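Local structure of molybdopterin biosynthesis moeA protein (Pyrococcus horikoshii, 1WU2) at residues G186-S192 against L229-D235; P76-V81 against D127-L132; A330-I336 against G353-K359. The protein probably takes part in the late steps of molybdenum cofactor biosynthesis, where its relatives help to insert molybdate into molybdopterin. One frame throughout, in Å; residues are numbered along the deposited sequence.

Contact 1. Residues G186-S192 against L229-D235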
loop_
_atom_site.group_PDB
_atom_site.type_symbol
_atom_site.label_atom_id
_atom_site.label_comp_id
_atom_site.label_asym_id
_atom_site.label_seq_id
_atom_site.Cartn_x
_atom_site.Cartn_y
_atom_site.Cartn_z
ATOM N N GLY A 186 -22.246 -1.390 -4.251
ATOM C CA GLY A 186 -23.285 -1.642 -3.270
ATOM C C GLY A 186 -22.913 -2.774 -2.328
ATOM O O GLY A 186 -22.193 -3.695 -2.708
ATOM N N ILE A 187 -23.402 -2.696 -1.094
ATOM C CA ILE A 187 -23.138 -3.709 -0.077
ATOM C C ILE A 187 -24.442 -4.045 0.645
ATOM O O ILE A 187 -24.963 -3.225 1.402
ATOM C CB ILE A 187 -22.073 -3.206 0.933
ATOM C CG1 ILE A 187 -20.717 -3.018 0.237
ATOM C CG2 ILE A 187 -21.935 -4.180 2.101
ATOM C CD1 ILE A 187 -19.644 -2.386 1.111
ATOM N N ILE A 188 -24.966 -5.244 0.393
ATOM C CA ILE A 188 -26.153 -5.754 1.077
ATOM C C ILE A 188 -25.745 -6.894 1.990
ATOM O O ILE A 188 -25.208 -7.884 1.521
ATOM C CB ILE A 188 -27.178 -6.310 0.068
ATOM C CG1 ILE A 188 -27.557 -5.268 -0.981
ATOM C CG2 ILE A 188 -28.425 -6.787 0.797
ATOM C CD1 ILE A 188 -28.309 -5.861 -2.165
ATOM N N ILE A 189 -26.009 -6.766 3.285
ATOM C CA ILE A 189 -25.807 -7.874 4.213
ATOM C C ILE A 189 -27.151 -8.583 4.391
ATOM O O ILE A 189 -28.198 -7.942 4.362
ATOM C CB ILE A 189 -25.237 -7.375 5.567
ATOM C CG1 ILE A 189 -23.738 -7.036 5.480
ATOM C CG2 ILE A 189 -25.379 -8.441 6.634
ATOM C CD1 ILE A 189 -23.258 -6.404 4.198
ATOM N N THR A 190 -27.121 -9.906 4.549
ATOM C CA THR A 190 -28.338 -10.709 4.711
ATOM C C THR A 190 -28.187 -11.682 5.879
ATOM O O THR A 190 -27.117 -12.259 6.076
ATOM C CB THR A 190 -28.659 -11.467 3.387
ATOM O OG1 THR A 190 -29.618 -10.729 2.615
ATOM C CG2 THR A 190 -29.353 -12.807 3.626
ATOM N N GLY A 191 -29.268 -11.865 6.639
ATOM C CA GLY A 191 -29.282 -12.769 7.780
ATOM C C GLY A 191 -30.069 -12.226 8.960
ATOM O O GLY A 191 -29.744 -11.159 9.481
ATOM N N SER A 192 -31.096 -12.966 9.381
ATOM C CA SER A 192 -31.920 -12.602 10.542
ATOM C C SER A 192 -31.144 -12.821 11.838
ATOM O O SER A 192 -31.418 -12.195 12.862
ATOM C CB SER A 192 -33.206 -13.432 10.581
ATOM O OG SER A 192 -33.733 -13.643 9.284
ATOM N N LEU A 229 -23.735 1.674 1.486
ATOM C CA LEU A 229 -24.413 0.750 2.388
ATOM C C LEU A 229 -25.916 0.758 2.166
ATOM O O LEU A 229 -26.541 1.821 2.151
ATOM C CB LEU A 229 -24.147 1.131 3.845
ATOM C CG LEU A 229 -22.710 1.053 4.368
ATOM C CD1 LEU A 229 -21.954 2.353 4.114
ATOM C CD2 LEU A 229 -22.724 0.715 5.857
ATOM N N TYR A 230 -26.492 -0.429 2.001
ATOM C CA TYR A 230 -27.941 -0.602 2.005
ATOM C C TYR A 230 -28.406 -1.310 3.281
ATOM O O TYR A 230 -29.597 -1.559 3.460
ATOM C CB TYR A 230 -28.385 -1.354 0.753
ATOM C CG TYR A 230 -28.122 -0.570 -0.509
ATOM C CD1 TYR A 230 -29.097 0.262 -1.054
ATOM C CD2 TYR A 230 -26.891 -0.643 -1.148
ATOM C CE1 TYR A 230 -28.856 0.994 -2.210
ATOM C CE2 TYR A 230 -26.638 0.084 -2.302
ATOM C CZ TYR A 230 -27.626 0.905 -2.829
ATOM O OH TYR A 230 -27.389 1.629 -3.977
ATOM N N GLY A 231 -27.459 -1.619 4.165
ATOM C CA GLY A 231 -27.756 -2.121 5.495
ATOM C C GLY A 231 -27.957 -3.622 5.594
ATOM O O GLY A 231 -27.875 -4.347 4.601
ATOM N N VAL A 232 -28.221 -4.072 6.819
ATOM C CA VAL A 232 -28.499 -5.475 7.112
ATOM C C VAL A 232 -29.985 -5.736 6.904
ATOM O O VAL A 232 -30.827 -4.980 7.385
ATOM C CB VAL A 232 -28.126 -5.834 8.571
ATOM C CG1 VAL A 232 -28.371 -7.317 8.848
ATOM C CG2 VAL A 232 -26.676 -5.464 8.867
ATOM N N LEU A 233 -30.297 -6.816 6.191
ATOM C CA LEU A 233 -31.672 -7.174 5.853
ATOM C C LEU A 233 -32.019 -8.536 6.456
ATOM O O LEU A 233 -31.130 -9.364 6.646
ATOM C CB LEU A 233 -31.835 -7.244 4.332
ATOM C CG LEU A 233 -32.174 -5.964 3.560
ATOM C CD1 LEU A 233 -31.466 -4.732 4.113
ATOM C CD2 LEU A 233 -31.830 -6.158 2.093
ATOM N N PRO A 234 -33.295 -8.785 6.749
ATOM C CA PRO A 234 -33.713 -10.117 7.206
ATOM C C PRO A 234 -33.821 -11.107 6.046
ATOM O O PRO A 234 -33.867 -10.692 4.886
ATOM C CB PRO A 234 -35.096 -9.870 7.835
ATOM C CG PRO A 234 -35.376 -8.396 7.688
ATOM C CD PRO A 234 -34.433 -7.852 6.668
ATOM N N ASP A 235 -33.849 -12.398 6.368
ATOM C CA ASP A 235 -34.089 -13.444 5.377
ATOM C C ASP A 235 -35.556 -13.394 4.947
ATOM O O ASP A 235 -36.425 -14.001 5.577
ATOM C CB ASP A 235 -33.741 -14.826 5.947
ATOM C CG ASP A 235 -32.245 -15.016 6.157
ATOM O OD1 ASP A 235 -31.847 -15.483 7.249
ATOM O OD2 ASP A 235 -31.393 -14.731 5.284
HETATM O O HOH W 1 -24.290 -2.187 4.670
#
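With chi1 at -56°, Ile-188 carries CG1 beside its own backbone N and leaves CG2 anti to that nitrogen, where it meets CD2 of Leu-233 at 3.7 Å, the two side chains crossing at a slant. Ile-189 makes the same choice (chi1 -76°) on the reverse side of the sheet, and its CG2 touches both methyls of Val-232, with Val-232 CG1 at 3.9 Å. The two strands run parallel, yet their register slips by one residue between the Ile-187/Leu-229 and Ile-189/Val-232 pairs. This is a beta bulge, accommodated at Tyr-230 and Gly-231, the latter at positive phi. Entering it, Tyr-230 N gives Ile-187 O a nearly straight bond of 3.2 Å (169°); within it, a water accepts from Gly-231 N; beyond it, Leu-233 N reaches Ile-189 O at 3.0 Å.

The ring of Tyr-230 comes in by its edge, CE2 lying 3.9 Å from Gly-186 CA, close enough to leave little room for a CB at Gly-186. Its hydroxyl is held by Glu-250 and Asn-249. One more backbone bond, Gly-191 N to Leu-233 O at 3.1 Å, follows at the far end; then side chains take over: Asp-235 N donates to Ser-192 OG at 3.2 Å, while OD1 of Asp-235 takes weak bonds from both N and OG of Ser-192.

In the sheet, strand 226-233 is an outermost member and 184-190 separates it from 252-255, a parallel beta-alpha-beta order consistent with the probable molybdopterin-binding domain. Helix 212-222, within the crossover, packs on Ile-187 and Leu-229, whereas helices 237-240 and 243-249 lie against Leu-233 and Ile-188 respectively on the reverse face.

Contact 2. Residues P76-V81 against D127-L132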
loop_
_atom_site.group_PDB
_atom_site.type_symbol
_atom_site.label_atom_id
_atom_site.label_comp_id
_atom_site.label_asym_id
_atom_site.label_seq_id
_atom_site.Cartn_x
_atom_site.Cartn_y
_atom_site.Cartn_z
ATOM N N PRO A 76 49.458 20.912 -23.117
ATOM C CA PRO A 76 48.320 21.716 -22.658
ATOM C C PRO A 76 47.728 22.572 -23.777
ATOM O O PRO A 76 48.426 23.425 -24.328
ATOM C CB PRO A 76 48.924 22.602 -21.554
ATOM C CG PRO A 76 50.318 22.103 -21.337
ATOM C CD PRO A 76 50.735 21.435 -22.599
ATOM N N ILE A 77 46.463 22.330 -24.114
ATOM C CA ILE A 77 45.756 23.163 -25.083
ATOM C C ILE A 77 45.378 24.472 -24.395
ATOM O O ILE A 77 44.782 24.462 -23.316
ATOM C CB ILE A 77 44.503 22.432 -25.654
ATOM C CG1 ILE A 77 44.880 21.603 -26.887
ATOM C CG2 ILE A 77 43.392 23.420 -26.031
ATOM C CD1 ILE A 77 45.647 20.342 -26.571
ATOM N N GLU A 78 45.735 25.591 -25.019
ATOM C CA GLU A 78 45.420 26.909 -24.485
ATOM C C GLU A 78 44.125 27.431 -25.103
ATOM O O GLU A 78 43.925 27.335 -26.312
ATOM C CB GLU A 78 46.567 27.885 -24.767
ATOM C CG GLU A 78 46.505 29.167 -23.951
ATOM C CD GLU A 78 47.496 30.212 -24.426
ATOM O OE1 GLU A 78 47.135 31.011 -25.315
ATOM O OE2 GLU A 78 48.633 30.239 -23.908
ATOM N N LEU A 79 43.245 27.961 -24.256
ATOM C CA LEU A 79 42.042 28.660 -24.702
ATOM C C LEU A 79 42.045 30.081 -24.139
ATOM O O LEU A 79 42.756 30.372 -23.181
ATOM C CB LEU A 79 40.780 27.917 -24.251
ATOM C CG LEU A 79 40.699 26.424 -24.584
ATOM C CD1 LEU A 79 39.517 25.788 -23.871
ATOM C CD2 LEU A 79 40.606 26.196 -26.089
ATOM N N THR A 80 41.246 30.959 -24.740
ATOM C CA THR A 80 41.174 32.357 -24.329
ATOM C C THR A 80 39.782 32.674 -23.779
ATOM O O THR A 80 38.771 32.374 -24.412
ATOM C CB THR A 80 41.507 33.287 -25.520
ATOM O OG1 THR A 80 42.683 32.820 -26.198
ATOM C CG2 THR A 80 41.893 34.680 -25.037
ATOM N N VAL A 81 39.747 33.277 -22.593
ATOM C CA VAL A 81 38.500 33.652 -21.934
ATOM C C VAL A 81 38.053 35.038 -22.410
ATOM O O VAL A 81 38.619 36.058 -22.005
ATOM C CB VAL A 81 38.653 33.636 -20.393
ATOM C CG1 VAL A 81 37.323 33.941 -19.704
ATOM C CG2 VAL A 81 39.199 32.289 -19.927
ATOM N N ASP A 127 44.307 35.682 -18.542
ATOM C CA ASP A 127 43.109 35.572 -19.380
ATOM C C ASP A 127 43.099 34.255 -20.167
ATOM O O ASP A 127 42.274 34.066 -21.059
ATOM C CB ASP A 127 43.016 36.769 -20.343
ATOM C CG ASP A 127 42.226 37.941 -19.762
ATOM O OD1 ASP A 127 42.293 39.044 -20.346
ATOM O OD2 ASP A 127 41.513 37.861 -18.737
ATOM N N LYS A 128 44.008 33.347 -19.825
ATOM C CA LYS A 128 44.104 32.051 -20.487
ATOM C C LYS A 128 43.761 30.936 -19.500
ATOM O O LYS A 128 43.987 31.073 -18.297
ATOM C CB LYS A 128 45.516 31.828 -21.046
ATOM C CG LYS A 128 46.201 33.073 -21.616
ATOM C CD LYS A 128 45.644 33.459 -22.980
ATOM C CE LYS A 128 46.121 34.840 -23.420
ATOM N NZ LYS A 128 44.986 35.792 -23.615
ATOM N N ILE A 129 43.195 29.848 -20.018
ATOM C CA ILE A 129 43.018 28.615 -19.249
ATOM C C ILE A 129 43.758 27.470 -19.931
ATOM O O ILE A 129 44.005 27.506 -21.137
ATOM C CB ILE A 129 41.519 28.258 -19.058
ATOM C CG1 ILE A 129 40.778 28.220 -20.398
ATOM C CG2 ILE A 129 40.857 29.243 -18.102
ATOM C CD1 ILE A 129 39.470 27.452 -20.346
ATOM N N TYR A 130 44.112 26.456 -19.149
ATOM C CA TYR A 130 44.871 25.321 -19.661
ATOM C C TYR A 130 44.187 24.008 -19.308
ATOM O O TYR A 130 43.908 23.729 -18.142
ATOM C CB TYR A 130 46.304 25.364 -19.125
ATOM C CG TYR A 130 47.073 26.543 -19.674
ATOM C CD1 TYR A 130 47.052 27.773 -19.026
ATOM C CD2 TYR A 130 47.793 26.436 -20.859
ATOM C CE1 TYR A 130 47.741 28.864 -19.534
ATOM C CE2 TYR A 130 48.487 27.521 -21.376
ATOM C CZ TYR A 130 48.457 28.732 -20.709
ATOM O OH TYR A 130 49.139 29.811 -21.216
ATOM N N VAL A 131 43.912 23.213 -20.339
ATOM C CA VAL A 131 43.231 21.936 -20.185
ATOM C C VAL A 131 44.228 20.804 -20.453
ATOM O O VAL A 131 44.881 20.762 -21.498
ATOM C CB VAL A 131 41.979 21.835 -21.103
ATOM C CG1 VAL A 131 42.303 22.197 -22.551
ATOM C CG2 VAL A 131 41.358 20.451 -21.026
ATOM N N LEU A 132 44.339 19.897 -19.486
ATOM C CA LEU A 132 45.353 18.846 -19.494
ATOM C C LEU A 132 44.800 17.495 -19.957
ATOM O O LEU A 132 45.565 16.554 -20.172
ATOM C CB LEU A 132 45.951 18.703 -18.091
ATOM C CG LEU A 132 46.295 20.017 -17.375
ATOM C CD1 LEU A 132 46.518 19.805 -15.886
ATOM C CD2 LEU A 132 47.522 20.658 -18.005
#
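Glu-78 and Tyr-130 form a non-hydrogen-bonded pair of this antiparallel ladder, and their side chains run out from it side by side. Along the glutamate, CB lies 3.9 Å from Tyr-130 CE2, and CG, anti to the backbone N (chi1 -165°), draws closer still, 3.6 Å from the same CE2. CD comes between the two neighbours, near the OH of Tyr-130 and the CD methylene of Lys-128. There the carboxylate divides: OE1 rests 3.7 Å from Lys-128 CD, while OE2 accepts a short but weak hydrogen bond of 2.8 Å from Tyr-130 OH. The carboxylate stands almost perpendicular to the ring, their planes 86° apart.

Lys-128 bends at chi2 and chi4, which carries NZ to the CG2 methyl of Thr-80 and leaves it 5.5 Å from Glu-78 OE1, too far for a salt bridge. On the reverse face the ladder is apolar. Ile-129 takes the crowded position, CG1 between the backbone N and the carbonyl carbon (chi1 53°), which lays CG1 3.9 Å from Leu-79 CB while its CG2 meets CG2 of Val-81. Ile-77 and Val-131 lie side by side farther along, and strand 60-63 adds Ile-63 against Leu-79 and Tyr-61 against Val-81 and Ile-129. Backbone bonds are firm at the Leu-79/Ile-129 pair, where Leu-79 N reaches Ile-129 O at 3.2 Å, and weak at Ile-77/Val-131.

The ladder joins strands 77-84 and 128-131 of the mixed sheet in the MoeA N-terminal region, with 99-103 on the other side of 77-84. It is two-sided, with branched aliphatics on the Leu-79/Ile-129 face and polar groups on the Glu-78/Tyr-130 face. There the phenol would probably offer the carboxylate a weak direct bond, and the lysine ammonium only a longer-range attraction.

Contact 3. Residues A330-I336 against G353-K359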
loop_
_atom_site.group_PDB
_atom_site.type_symbol
_atom_site.label_atom_id
_atom_site.label_comp_id
_atom_site.label_asym_id
_atom_site.label_seq_id
_atom_site.Cartn_x
_atom_site.Cartn_y
_atom_site.Cartn_z
ATOM N N ALA A 330 9.454 -15.920 -1.537
ATOM C CA ALA A 330 9.654 -16.275 -0.129
ATOM C C ALA A 330 9.892 -17.769 0.074
ATOM O O ALA A 330 9.349 -18.596 -0.647
ATOM C CB ALA A 330 8.464 -15.824 0.696
ATOM N N ILE A 331 10.708 -18.102 1.071
ATOM C CA ILE A 331 10.938 -19.488 1.457
ATOM C C ILE A 331 9.853 -19.894 2.443
ATOM O O ILE A 331 9.597 -19.196 3.417
ATOM C CB ILE A 331 12.339 -19.657 2.084
ATOM C CG1 ILE A 331 13.422 -19.263 1.074
ATOM C CG2 ILE A 331 12.552 -21.099 2.564
ATOM C CD1 ILE A 331 14.093 -17.938 1.379
ATOM N N LEU A 332 9.231 -21.041 2.190
ATOM C CA LEU A 332 8.078 -21.481 2.961
ATOM C C LEU A 332 8.518 -22.152 4.264
ATOM O O LEU A 332 9.339 -23.061 4.246
ATOM C CB LEU A 332 7.242 -22.443 2.117
ATOM C CG LEU A 332 5.790 -22.698 2.516
ATOM C CD1 LEU A 332 4.972 -21.422 2.512
ATOM C CD2 LEU A 332 5.192 -23.725 1.562
ATOM N N GLN A 333 7.963 -21.699 5.386
ATOM C CA GLN A 333 8.350 -22.198 6.705
ATOM C C GLN A 333 7.781 -23.581 7.013
ATOM O O GLN A 333 8.446 -24.395 7.654
ATOM C CB GLN A 333 7.909 -21.222 7.804
ATOM C CG GLN A 333 8.533 -21.509 9.171
ATOM C CD GLN A 333 8.147 -20.487 10.226
ATOM O OE1 GLN A 333 8.228 -19.283 9.992
ATOM N NE2 GLN A 333 7.730 -20.968 11.391
ATOM N N ASP A 334 6.548 -23.828 6.573
ATOM C CA ASP A 334 5.819 -25.048 6.926
ATOM C C ASP A 334 5.261 -25.755 5.697
ATOM O O ASP A 334 5.138 -25.159 4.630
ATOM C CB ASP A 334 4.664 -24.716 7.880
ATOM C CG ASP A 334 5.055 -23.710 8.953
ATOM O OD1 ASP A 334 5.920 -24.037 9.795
ATOM O OD2 ASP A 334 4.550 -22.570 9.029
ATOM N N ASP A 335 4.917 -27.028 5.864
ATOM C CA ASP A 335 4.258 -27.799 4.815
ATOM C C ASP A 335 2.807 -27.338 4.691
ATOM O O ASP A 335 2.144 -27.093 5.701
ATOM C CB ASP A 335 4.279 -29.302 5.135
ATOM C CG ASP A 335 5.688 -29.862 5.288
ATOM O OD1 ASP A 335 5.891 -30.742 6.153
ATOM O OD2 ASP A 335 6.652 -29.493 4.595
ATOM N N ILE A 336 2.327 -27.213 3.457
ATOM C CA ILE A 336 0.916 -26.953 3.183
ATOM C C ILE A 336 0.348 -28.101 2.353
ATOM O O ILE A 336 0.435 -28.070 1.127
ATOM C CB ILE A 336 0.710 -25.618 2.416
ATOM C CG1 ILE A 336 1.525 -24.488 3.040
ATOM C CG2 ILE A 336 -0.777 -25.238 2.412
ATOM C CD1 ILE A 336 1.618 -23.253 2.166
ATOM N N GLY A 353 12.018 -12.523 4.460
ATOM C CA GLY A 353 12.060 -13.449 3.340
ATOM C C GLY A 353 11.474 -14.827 3.607
ATOM O O GLY A 353 11.827 -15.783 2.921
ATOM N N ILE A 354 10.581 -14.935 4.588
ATOM C CA ILE A 354 10.029 -16.228 4.998
ATOM C C ILE A 354 8.505 -16.149 5.124
ATOM O O ILE A 354 7.981 -15.282 5.815
ATOM C CB ILE A 354 10.676 -16.688 6.334
ATOM C CG1 ILE A 354 12.113 -17.170 6.099
ATOM C CG2 ILE A 354 9.864 -17.810 6.995
ATOM C CD1 ILE A 354 13.056 -16.873 7.242
ATOM N N ALA A 355 7.810 -17.062 4.448
ATOM C CA ALA A 355 6.354 -17.178 4.515
ATOM C C ALA A 355 5.922 -18.189 5.584
ATOM O O ALA A 355 6.024 -19.398 5.380
ATOM C CB ALA A 355 5.800 -17.586 3.153
ATOM N N ARG A 356 5.439 -17.680 6.715
ATOM C CA ARG A 356 4.933 -18.508 7.808
ATOM C C ARG A 356 3.428 -18.702 7.646
ATOM O O ARG A 356 2.674 -17.736 7.647
ATOM C CB ARG A 356 5.230 -17.839 9.155
ATOM C CG ARG A 356 4.734 -18.616 10.375
ATOM C CD ARG A 356 5.283 -18.106 11.706
ATOM N NE ARG A 356 4.898 -16.719 11.983
ATOM C CZ ARG A 356 3.685 -16.318 12.380
ATOM N NH1 ARG A 356 2.696 -17.187 12.561
ATOM N NH2 ARG A 356 3.459 -15.026 12.601
ATOM N N VAL A 357 2.995 -19.950 7.520
ATOM C CA VAL A 357 1.588 -20.252 7.279
ATOM C C VAL A 357 0.760 -20.126 8.560
ATOM O O VAL A 357 1.066 -20.757 9.574
ATOM C CB VAL A 357 1.415 -21.672 6.692
ATOM C CG1 VAL A 357 -0.061 -22.034 6.538
ATOM C CG2 VAL A 357 2.118 -21.776 5.347
ATOM N N ILE A 358 -0.281 -19.299 8.504
ATOM C CA ILE A 358 -1.287 -19.244 9.559
ATOM C C ILE A 358 -2.383 -20.244 9.223
ATOM O O ILE A 358 -3.084 -20.093 8.219
ATOM C CB ILE A 358 -1.880 -17.824 9.688
ATOM C CG1 ILE A 358 -0.776 -16.818 10.008
ATOM C CG2 ILE A 358 -2.950 -17.775 10.781
ATOM C CD1 ILE A 358 -0.413 -15.965 8.850
ATOM N N LYS A 359 -2.518 -21.267 10.060
ATOM C CA LYS A 359 -3.604 -22.237 9.930
ATOM C C LYS A 359 -4.661 -21.957 10.987
ATOM O O LYS A 359 -4.341 -21.762 12.160
ATOM C CB LYS A 359 -3.116 -23.693 10.048
ATOM C CG LYS A 359 -1.878 -23.934 10.909
ATOM C CD LYS A 359 -0.607 -23.879 10.065
ATOM C CE LYS A 359 0.634 -23.671 10.916
ATOM N NZ LYS A 359 1.876 -23.642 10.089
#
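OD2 of Asp-334 is gripped from two directions by the segment 353-359: Lys-359 NZ makes a salt bridge to it at 3.1 Å, and Val-357 N donates a weaker bond of 3.4 Å. The lysine, bent at chi2, crosses the aspartate at about a right angle and also gives NZ to Val-357 O at 3.0 Å, so that both backbone polar atoms of Val-357 are engaged around one ion pair. With an alanine in place of Asp-334, Lys-359 would probably lose its charged mate here and Val-357 N its acceptor, setting the lysine end freer to swing.

The ion pair takes over where the parallel ladder stops. Its last backbone bond, Gln-333 N to Ala-355 O, is 3.0 Å and nearly straight (171°). The Gln-333 chain, extended beyond CG, runs alongside Arg-356, OE1 resting 3.4 Å from Arg-356 CB, with amide and guanidinium planes 54° apart. On the Leu-332/Ala-355 face, Leu-332 CD1 touches Ala-355 CB, and Ile-336 CD1 presses on Val-357 CG2 at 3.5 Å.

In the mixed sheet of the MoeA C-terminal region (domain IV), strand 327-332 lies between 354-357 and the antiparallel 390-395, while 354-357 pairs antiparallel with 343-351 on its other edge. Ile-348 of that strand packs on Ala-355 and Val-357, and strand 374-378 offers Leu-376 and Ile-378 to Ile-336.

The three contacts sample one principle, neighbouring strands joined by backbone bonds and reinforced by side chains, in three separate regions of an elongated chain. They follow one another along the sequence without interlocking: contact 2 in the N-terminal region, contact 1, alone of the three, in the domain that probably binds molybdopterin, contact 3 in the C-terminal region. Contacts 1 and 3 are the nearer pair, with centres 37 Å apart and nearest atoms about 24 Å apart. Contact 2 stands remote, its centre 84 Å from that of contact 1 and 67 Å from that of contact 3. The second subunit packs against contacts 1 and 3, whereas contact 2 is touched by no other chain of the assembly.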